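Local coordinates for D-psicose 3-epimerase (Agrobacterium tumefaciens, PDB 2HK0), which interconverts D-psicose and D-fructose by epimerisation at C3, in a catalysis that relies on a bound metal, at residues V261-I273 with V279-M292. Sequence-based numbering, arbitrary orientation.
Sequences VIMEPFVKTGGTI and VWRDLSGGADIAKM
The carboxylate of Asp282 lies beside the side chain of Lys268, and the two point the same way. Both belong to the connection that follows the last strand of the TIM barrel, 260-263, and leads through helix 271-276 to the final helix, 289-307. Both oxygens of this carboxylate accept hydrogen bonds within the loop. OD1 takes the hydroxyl of Ser284 on its syn lone pair (Ser284 OG to Asp282 OD1, 2.7 Å), and OD2 takes Gly286 N on its own syn lone pair. Gripped at both oxygens, the carboxylate is fixed in rotation. The Arg281 guanidinium has Leu283 CD1 over one face, offset toward the rim; its NH1 makes a salt bridge to Glu210 of the second subunit. The Trp280 ring meets Tyr136 of that subunit, with planes at about 35°.

Lys268 starts away from the other segment. A bend at chi2 (-68°) turns its chain so that NZ arrives over the turn. Lys268 NZ donates to Ser284 OG (2.9 Å) and to Ala287 O (2.9 Å), the latter in the carbonyl plane and on a lone pair. Ser284 OG also accepts from Ala287 N, an ST motif, so three hydrogen bonds meet at this hydroxyl. Lys268 NZ stays 4.2 Å from Asp282 OD1, too far for a salt bridge, but the nearby positive charge would probably favour the ionised carboxylate.

The backbones join directly where Leu283 N donates to Val267 O (3.0 Å). One water bridges Thr269 N to Asp282 OD1; another links Gly270 N to Val279 O. Val279 CG1 rests on Lys268 O, while its CG2 meets Phe266 CB. Asp288 is the N-cap of the last helix, and its OD1 accepts from Lys291 N. Selenomethionine Met292 passes Val267 in the opposite direction, with SE 3.9 Å from Val267 CG2 and 3.7 Å from Lys268 CE.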
loop_
_atom_site.group_PDB
_atom_site.type_symbol
_atom_site.label_atom_id
_atom_site.label_comp_id
_atom_site.label_asym_id
_atom_site.label_seq_id
_atom_site.Cartn_x
_atom_site.Cartn_y
_atom_site.Cartn_z
ATOM N N VAL A 261 -2.112 7.832 -21.815
ATOM C CA VAL A 261 -1.340 7.640 -20.596
ATOM C C VAL A 261 0.112 7.712 -21.086
ATOM O O VAL A 261 0.594 6.783 -21.739
ATOM C CB VAL A 261 -1.613 6.260 -19.963
ATOM C CG1 VAL A 261 -0.699 6.050 -18.762
ATOM C CG2 VAL A 261 -3.069 6.168 -19.533
ATOM N N ILE A 262 0.786 8.821 -20.793
ATOM C CA ILE A 262 2.161 9.031 -21.232
ATOM C C ILE A 262 3.134 8.868 -20.082
ATOM O O ILE A 262 3.030 9.581 -19.066
ATOM C CB ILE A 262 2.377 10.470 -21.767
ATOM C CG1 ILE A 262 1.226 10.878 -22.698
ATOM C CG2 ILE A 262 3.758 10.562 -22.473
ATOM C CD1 ILE A 262 1.082 10.005 -23.934
HETATM N N MSE A 263 4.080 7.946 -20.211
HETATM C CA MSE A 263 5.076 7.820 -19.143
HETATM C C MSE A 263 6.099 8.933 -19.414
HETATM O O MSE A 263 6.518 9.147 -20.550
HETATM C CB MSE A 263 5.743 6.442 -19.138
HETATM C CG MSE A 263 6.410 6.025 -20.432
HETATM SE SE MSE A 263 7.108 4.202 -20.200
HETATM C CE MSE A 263 5.449 3.207 -20.068
ATOM N N GLU A 264 6.479 9.646 -18.361
ATOM C CA GLU A 264 7.397 10.770 -18.466
ATOM C C GLU A 264 8.587 10.512 -17.543
ATOM O O GLU A 264 8.802 11.217 -16.564
ATOM C CB GLU A 264 6.636 12.030 -18.041
ATOM C CG GLU A 264 7.389 13.337 -18.127
ATOM C CD GLU A 264 6.528 14.500 -17.640
ATOM O OE1 GLU A 264 5.903 14.360 -16.570
ATOM O OE2 GLU A 264 6.475 15.544 -18.324
ATOM N N PRO A 265 9.384 9.487 -17.855
ATOM C CA PRO A 265 10.524 9.206 -16.986
ATOM C C PRO A 265 11.753 10.080 -17.226
ATOM O O PRO A 265 12.090 10.423 -18.355
ATOM C CB PRO A 265 10.784 7.720 -17.236
ATOM C CG PRO A 265 10.410 7.554 -18.700
ATOM C CD PRO A 265 9.251 8.492 -18.943
ATOM N N PHE A 266 12.409 10.445 -16.136
ATOM C CA PHE A 266 13.620 11.257 -16.196
ATOM C C PHE A 266 14.586 10.572 -15.225
ATOM O O PHE A 266 14.489 10.745 -14.003
ATOM C CB PHE A 266 13.322 12.695 -15.748
ATOM C CG PHE A 266 12.485 13.496 -16.735
ATOM C CD1 PHE A 266 13.026 13.918 -17.951
ATOM C CD2 PHE A 266 11.173 13.865 -16.420
ATOM C CE1 PHE A 266 12.270 14.706 -18.847
ATOM C CE2 PHE A 266 10.410 14.645 -17.294
ATOM C CZ PHE A 266 10.960 15.070 -18.518
ATOM N N VAL A 267 15.510 9.790 -15.777
ATOM C CA VAL A 267 16.448 9.034 -14.976
ATOM C C VAL A 267 17.934 9.325 -15.279
ATOM O O VAL A 267 18.816 8.708 -14.681
ATOM C CB VAL A 267 16.181 7.509 -15.150
ATOM C CG1 VAL A 267 14.729 7.163 -14.719
ATOM C CG2 VAL A 267 16.406 7.106 -16.601
ATOM N N LYS A 268 18.206 10.263 -16.182
ATOM C CA LYS A 268 19.583 10.609 -16.536
ATOM C C LYS A 268 20.042 11.982 -16.041
ATOM O O LYS A 268 19.359 12.990 -16.237
ATOM C CB LYS A 268 19.760 10.537 -18.055
ATOM C CG LYS A 268 19.684 9.118 -18.623
ATOM C CD LYS A 268 20.882 8.273 -18.179
ATOM C CE LYS A 268 20.855 6.871 -18.817
ATOM N NZ LYS A 268 22.094 6.053 -18.538
ATOM N N THR A 269 21.212 12.013 -15.402
ATOM C CA THR A 269 21.778 13.260 -14.897
ATOM C C THR A 269 22.441 13.994 -16.046
ATOM O O THR A 269 22.707 13.401 -17.093
ATOM C CB THR A 269 22.911 13.032 -13.887
ATOM O OG1 THR A 269 24.044 12.497 -14.590
ATOM C CG2 THR A 269 22.490 12.071 -12.785
ATOM N N GLY A 270 22.721 15.279 -15.838
ATOM C CA GLY A 270 23.403 16.073 -16.850
ATOM C C GLY A 270 22.570 16.818 -17.882
ATOM O O GLY A 270 21.420 16.474 -18.173
ATOM N N GLY A 271 23.179 17.851 -18.454
ATOM C CA GLY A 271 22.511 18.652 -19.458
ATOM C C GLY A 271 21.428 19.512 -18.852
ATOM O O GLY A 271 21.237 19.540 -17.638
ATOM N N THR A 272 20.719 20.226 -19.713
ATOM C CA THR A 272 19.633 21.097 -19.297
ATOM C C THR A 272 18.473 20.322 -18.646
ATOM O O THR A 272 17.872 20.790 -17.680
ATOM C CB THR A 272 19.098 21.874 -20.509
ATOM O OG1 THR A 272 20.178 22.593 -21.114
ATOM C CG2 THR A 272 18.028 22.861 -20.085
ATOM N N ILE A 273 18.152 19.147 -19.185
ATOM C CA ILE A 273 17.059 18.355 -18.622
ATOM C C ILE A 273 17.454 17.943 -17.200
ATOM O O ILE A 273 16.685 18.128 -16.249
ATOM C CB ILE A 273 16.781 17.096 -19.493
ATOM C CG1 ILE A 273 16.242 17.534 -20.857
ATOM C CG2 ILE A 273 15.780 16.181 -18.801
ATOM C CD1 ILE A 273 16.118 16.420 -21.862
ATOM N N VAL A 279 17.572 16.096 -11.729
ATOM C CA VAL A 279 17.961 14.693 -11.669
ATOM C C VAL A 279 19.435 14.722 -11.235
ATOM O O VAL A 279 20.342 14.684 -12.063
ATOM C CB VAL A 279 17.825 14.047 -13.061
ATOM C CG1 VAL A 279 18.134 12.572 -12.976
ATOM C CG2 VAL A 279 16.396 14.270 -13.609
ATOM N N TRP A 280 19.657 14.801 -9.928
ATOM C CA TRP A 280 21.004 14.903 -9.375
ATOM C C TRP A 280 21.784 13.598 -9.380
ATOM O O TRP A 280 23.002 13.620 -9.451
ATOM C CB TRP A 280 20.954 15.459 -7.938
ATOM C CG TRP A 280 20.160 16.745 -7.794
ATOM C CD1 TRP A 280 19.112 16.968 -6.937
ATOM C CD2 TRP A 280 20.321 17.957 -8.548
ATOM N NE1 TRP A 280 18.615 18.237 -7.116
ATOM C CE2 TRP A 280 19.335 18.866 -8.097
ATOM C CE3 TRP A 280 21.201 18.361 -9.563
ATOM C CZ2 TRP A 280 19.202 20.159 -8.623
ATOM C CZ3 TRP A 280 21.070 19.654 -10.092
ATOM C CH2 TRP A 280 20.077 20.537 -9.618
ATOM N N ARG A 281 21.080 12.473 -9.304
ATOM C CA ARG A 281 21.715 11.167 -9.303
ATOM C C ARG A 281 21.110 10.320 -10.407
ATOM O O ARG A 281 19.942 10.477 -10.756
ATOM C CB ARG A 281 21.484 10.448 -7.969
ATOM C CG ARG A 281 20.014 10.067 -7.737
ATOM C CD ARG A 281 19.783 9.609 -6.314
ATOM N NE ARG A 281 18.458 9.030 -6.092
ATOM C CZ ARG A 281 17.338 9.736 -5.974
ATOM N NH1 ARG A 281 17.373 11.056 -6.059
ATOM N NH2 ARG A 281 16.185 9.121 -5.741
ATOM N N ASP A 282 21.912 9.412 -10.944
ATOM C CA ASP A 282 21.462 8.527 -11.990
ATOM C C ASP A 282 20.463 7.521 -11.426
ATOM O O ASP A 282 20.692 6.941 -10.370
ATOM C CB ASP A 282 22.658 7.781 -12.581
ATOM C CG ASP A 282 22.246 6.790 -13.637
ATOM O OD1 ASP A 282 21.537 7.196 -14.566
ATOM O OD2 ASP A 282 22.623 5.607 -13.541
ATOM N N LEU A 283 19.356 7.320 -12.128
ATOM C CA LEU A 283 18.354 6.363 -11.692
ATOM C C LEU A 283 18.092 5.339 -12.790
ATOM O O LEU A 283 17.089 4.621 -12.750
ATOM C CB LEU A 283 17.044 7.078 -11.302
ATOM C CG LEU A 283 17.023 7.806 -9.950
ATOM C CD1 LEU A 283 15.717 8.575 -9.787
ATOM C CD2 LEU A 283 17.169 6.805 -8.820
ATOM N N SER A 284 19.003 5.274 -13.763
ATOM C CA SER A 284 18.889 4.329 -14.879
ATOM C C SER A 284 19.695 3.069 -14.593
ATOM O O SER A 284 19.496 2.037 -15.231
ATOM C CB SER A 284 19.436 4.941 -16.165
ATOM O OG SER A 284 20.856 5.025 -16.107
ATOM N N GLY A 285 20.612 3.170 -13.633
ATOM C CA GLY A 285 21.463 2.046 -13.296
ATOM C C GLY A 285 22.554 1.944 -14.344
ATOM O O GLY A 285 22.930 0.846 -14.742
ATOM N N GLY A 286 23.045 3.100 -14.795
ATOM C CA GLY A 286 24.077 3.147 -15.816
ATOM C C GLY A 286 23.655 2.512 -17.138
ATOM O O GLY A 286 24.493 2.015 -17.895
ATOM N N ALA A 287 22.365 2.546 -17.443
ATOM C CA ALA A 287 21.862 1.924 -18.665
ATOM C C ALA A 287 22.392 2.481 -19.982
ATOM O O ALA A 287 22.611 3.682 -20.127
ATOM C CB ALA A 287 20.323 1.966 -18.678
ATOM N N ASP A 288 22.626 1.585 -20.936
ATOM C CA ASP A 288 23.044 2.008 -22.267
ATOM C C ASP A 288 21.709 2.198 -22.993
ATOM O O ASP A 288 20.645 1.932 -22.412
ATOM C CB ASP A 288 23.883 0.929 -22.976
ATOM C CG ASP A 288 23.302 -0.470 -22.819
ATOM O OD1 ASP A 288 22.062 -0.622 -22.744
ATOM O OD2 ASP A 288 24.102 -1.429 -22.776
ATOM N N ILE A 289 21.743 2.653 -24.240
ATOM C CA ILE A 289 20.494 2.871 -24.954
ATOM C C ILE A 289 19.609 1.637 -24.986
ATOM O O ILE A 289 18.397 1.742 -24.806
ATOM C CB ILE A 289 20.723 3.363 -26.382
ATOM C CG1 ILE A 289 21.310 4.773 -26.345
ATOM C CG2 ILE A 289 19.385 3.432 -27.134
ATOM C CD1 ILE A 289 21.611 5.345 -27.723
ATOM N N ALA A 290 20.214 0.469 -25.182
ATOM C CA ALA A 290 19.448 -0.772 -25.227
ATOM C C ALA A 290 18.745 -1.078 -23.902
ATOM O O ALA A 290 17.624 -1.605 -23.897
ATOM C CB ALA A 290 20.357 -1.950 -25.628
ATOM N N LYS A 291 19.391 -0.776 -22.777
ATOM C CA LYS A 291 18.742 -1.031 -21.499
ATOM C C LYS A 291 17.613 0.007 -21.311
ATOM O O LYS A 291 16.546 -0.317 -20.799
ATOM C CB LYS A 291 19.756 -0.965 -20.351
ATOM C CG LYS A 291 19.180 -1.268 -18.954
ATOM C CD LYS A 291 18.381 -2.550 -18.947
ATOM C CE LYS A 291 18.192 -3.093 -17.533
ATOM N NZ LYS A 291 17.693 -2.051 -16.605
HETATM N N MSE A 292 17.843 1.241 -21.747
HETATM C CA MSE A 292 16.812 2.285 -21.638
HETATM C C MSE A 292 15.551 1.857 -22.406
HETATM O O MSE A 292 14.426 2.043 -21.935
HETATM C CB MSE A 292 17.346 3.600 -22.190
HETATM C CG MSE A 292 18.453 4.231 -21.338
HETATM SE SE MSE A 292 17.729 5.007 -19.674
HETATM C CE MSE A 292 17.053 6.660 -20.497
HETATM O O HOH W 1 22.560 9.512 -15.679
HETATM O O HOH W 2 21.871 16.718 -13.380
#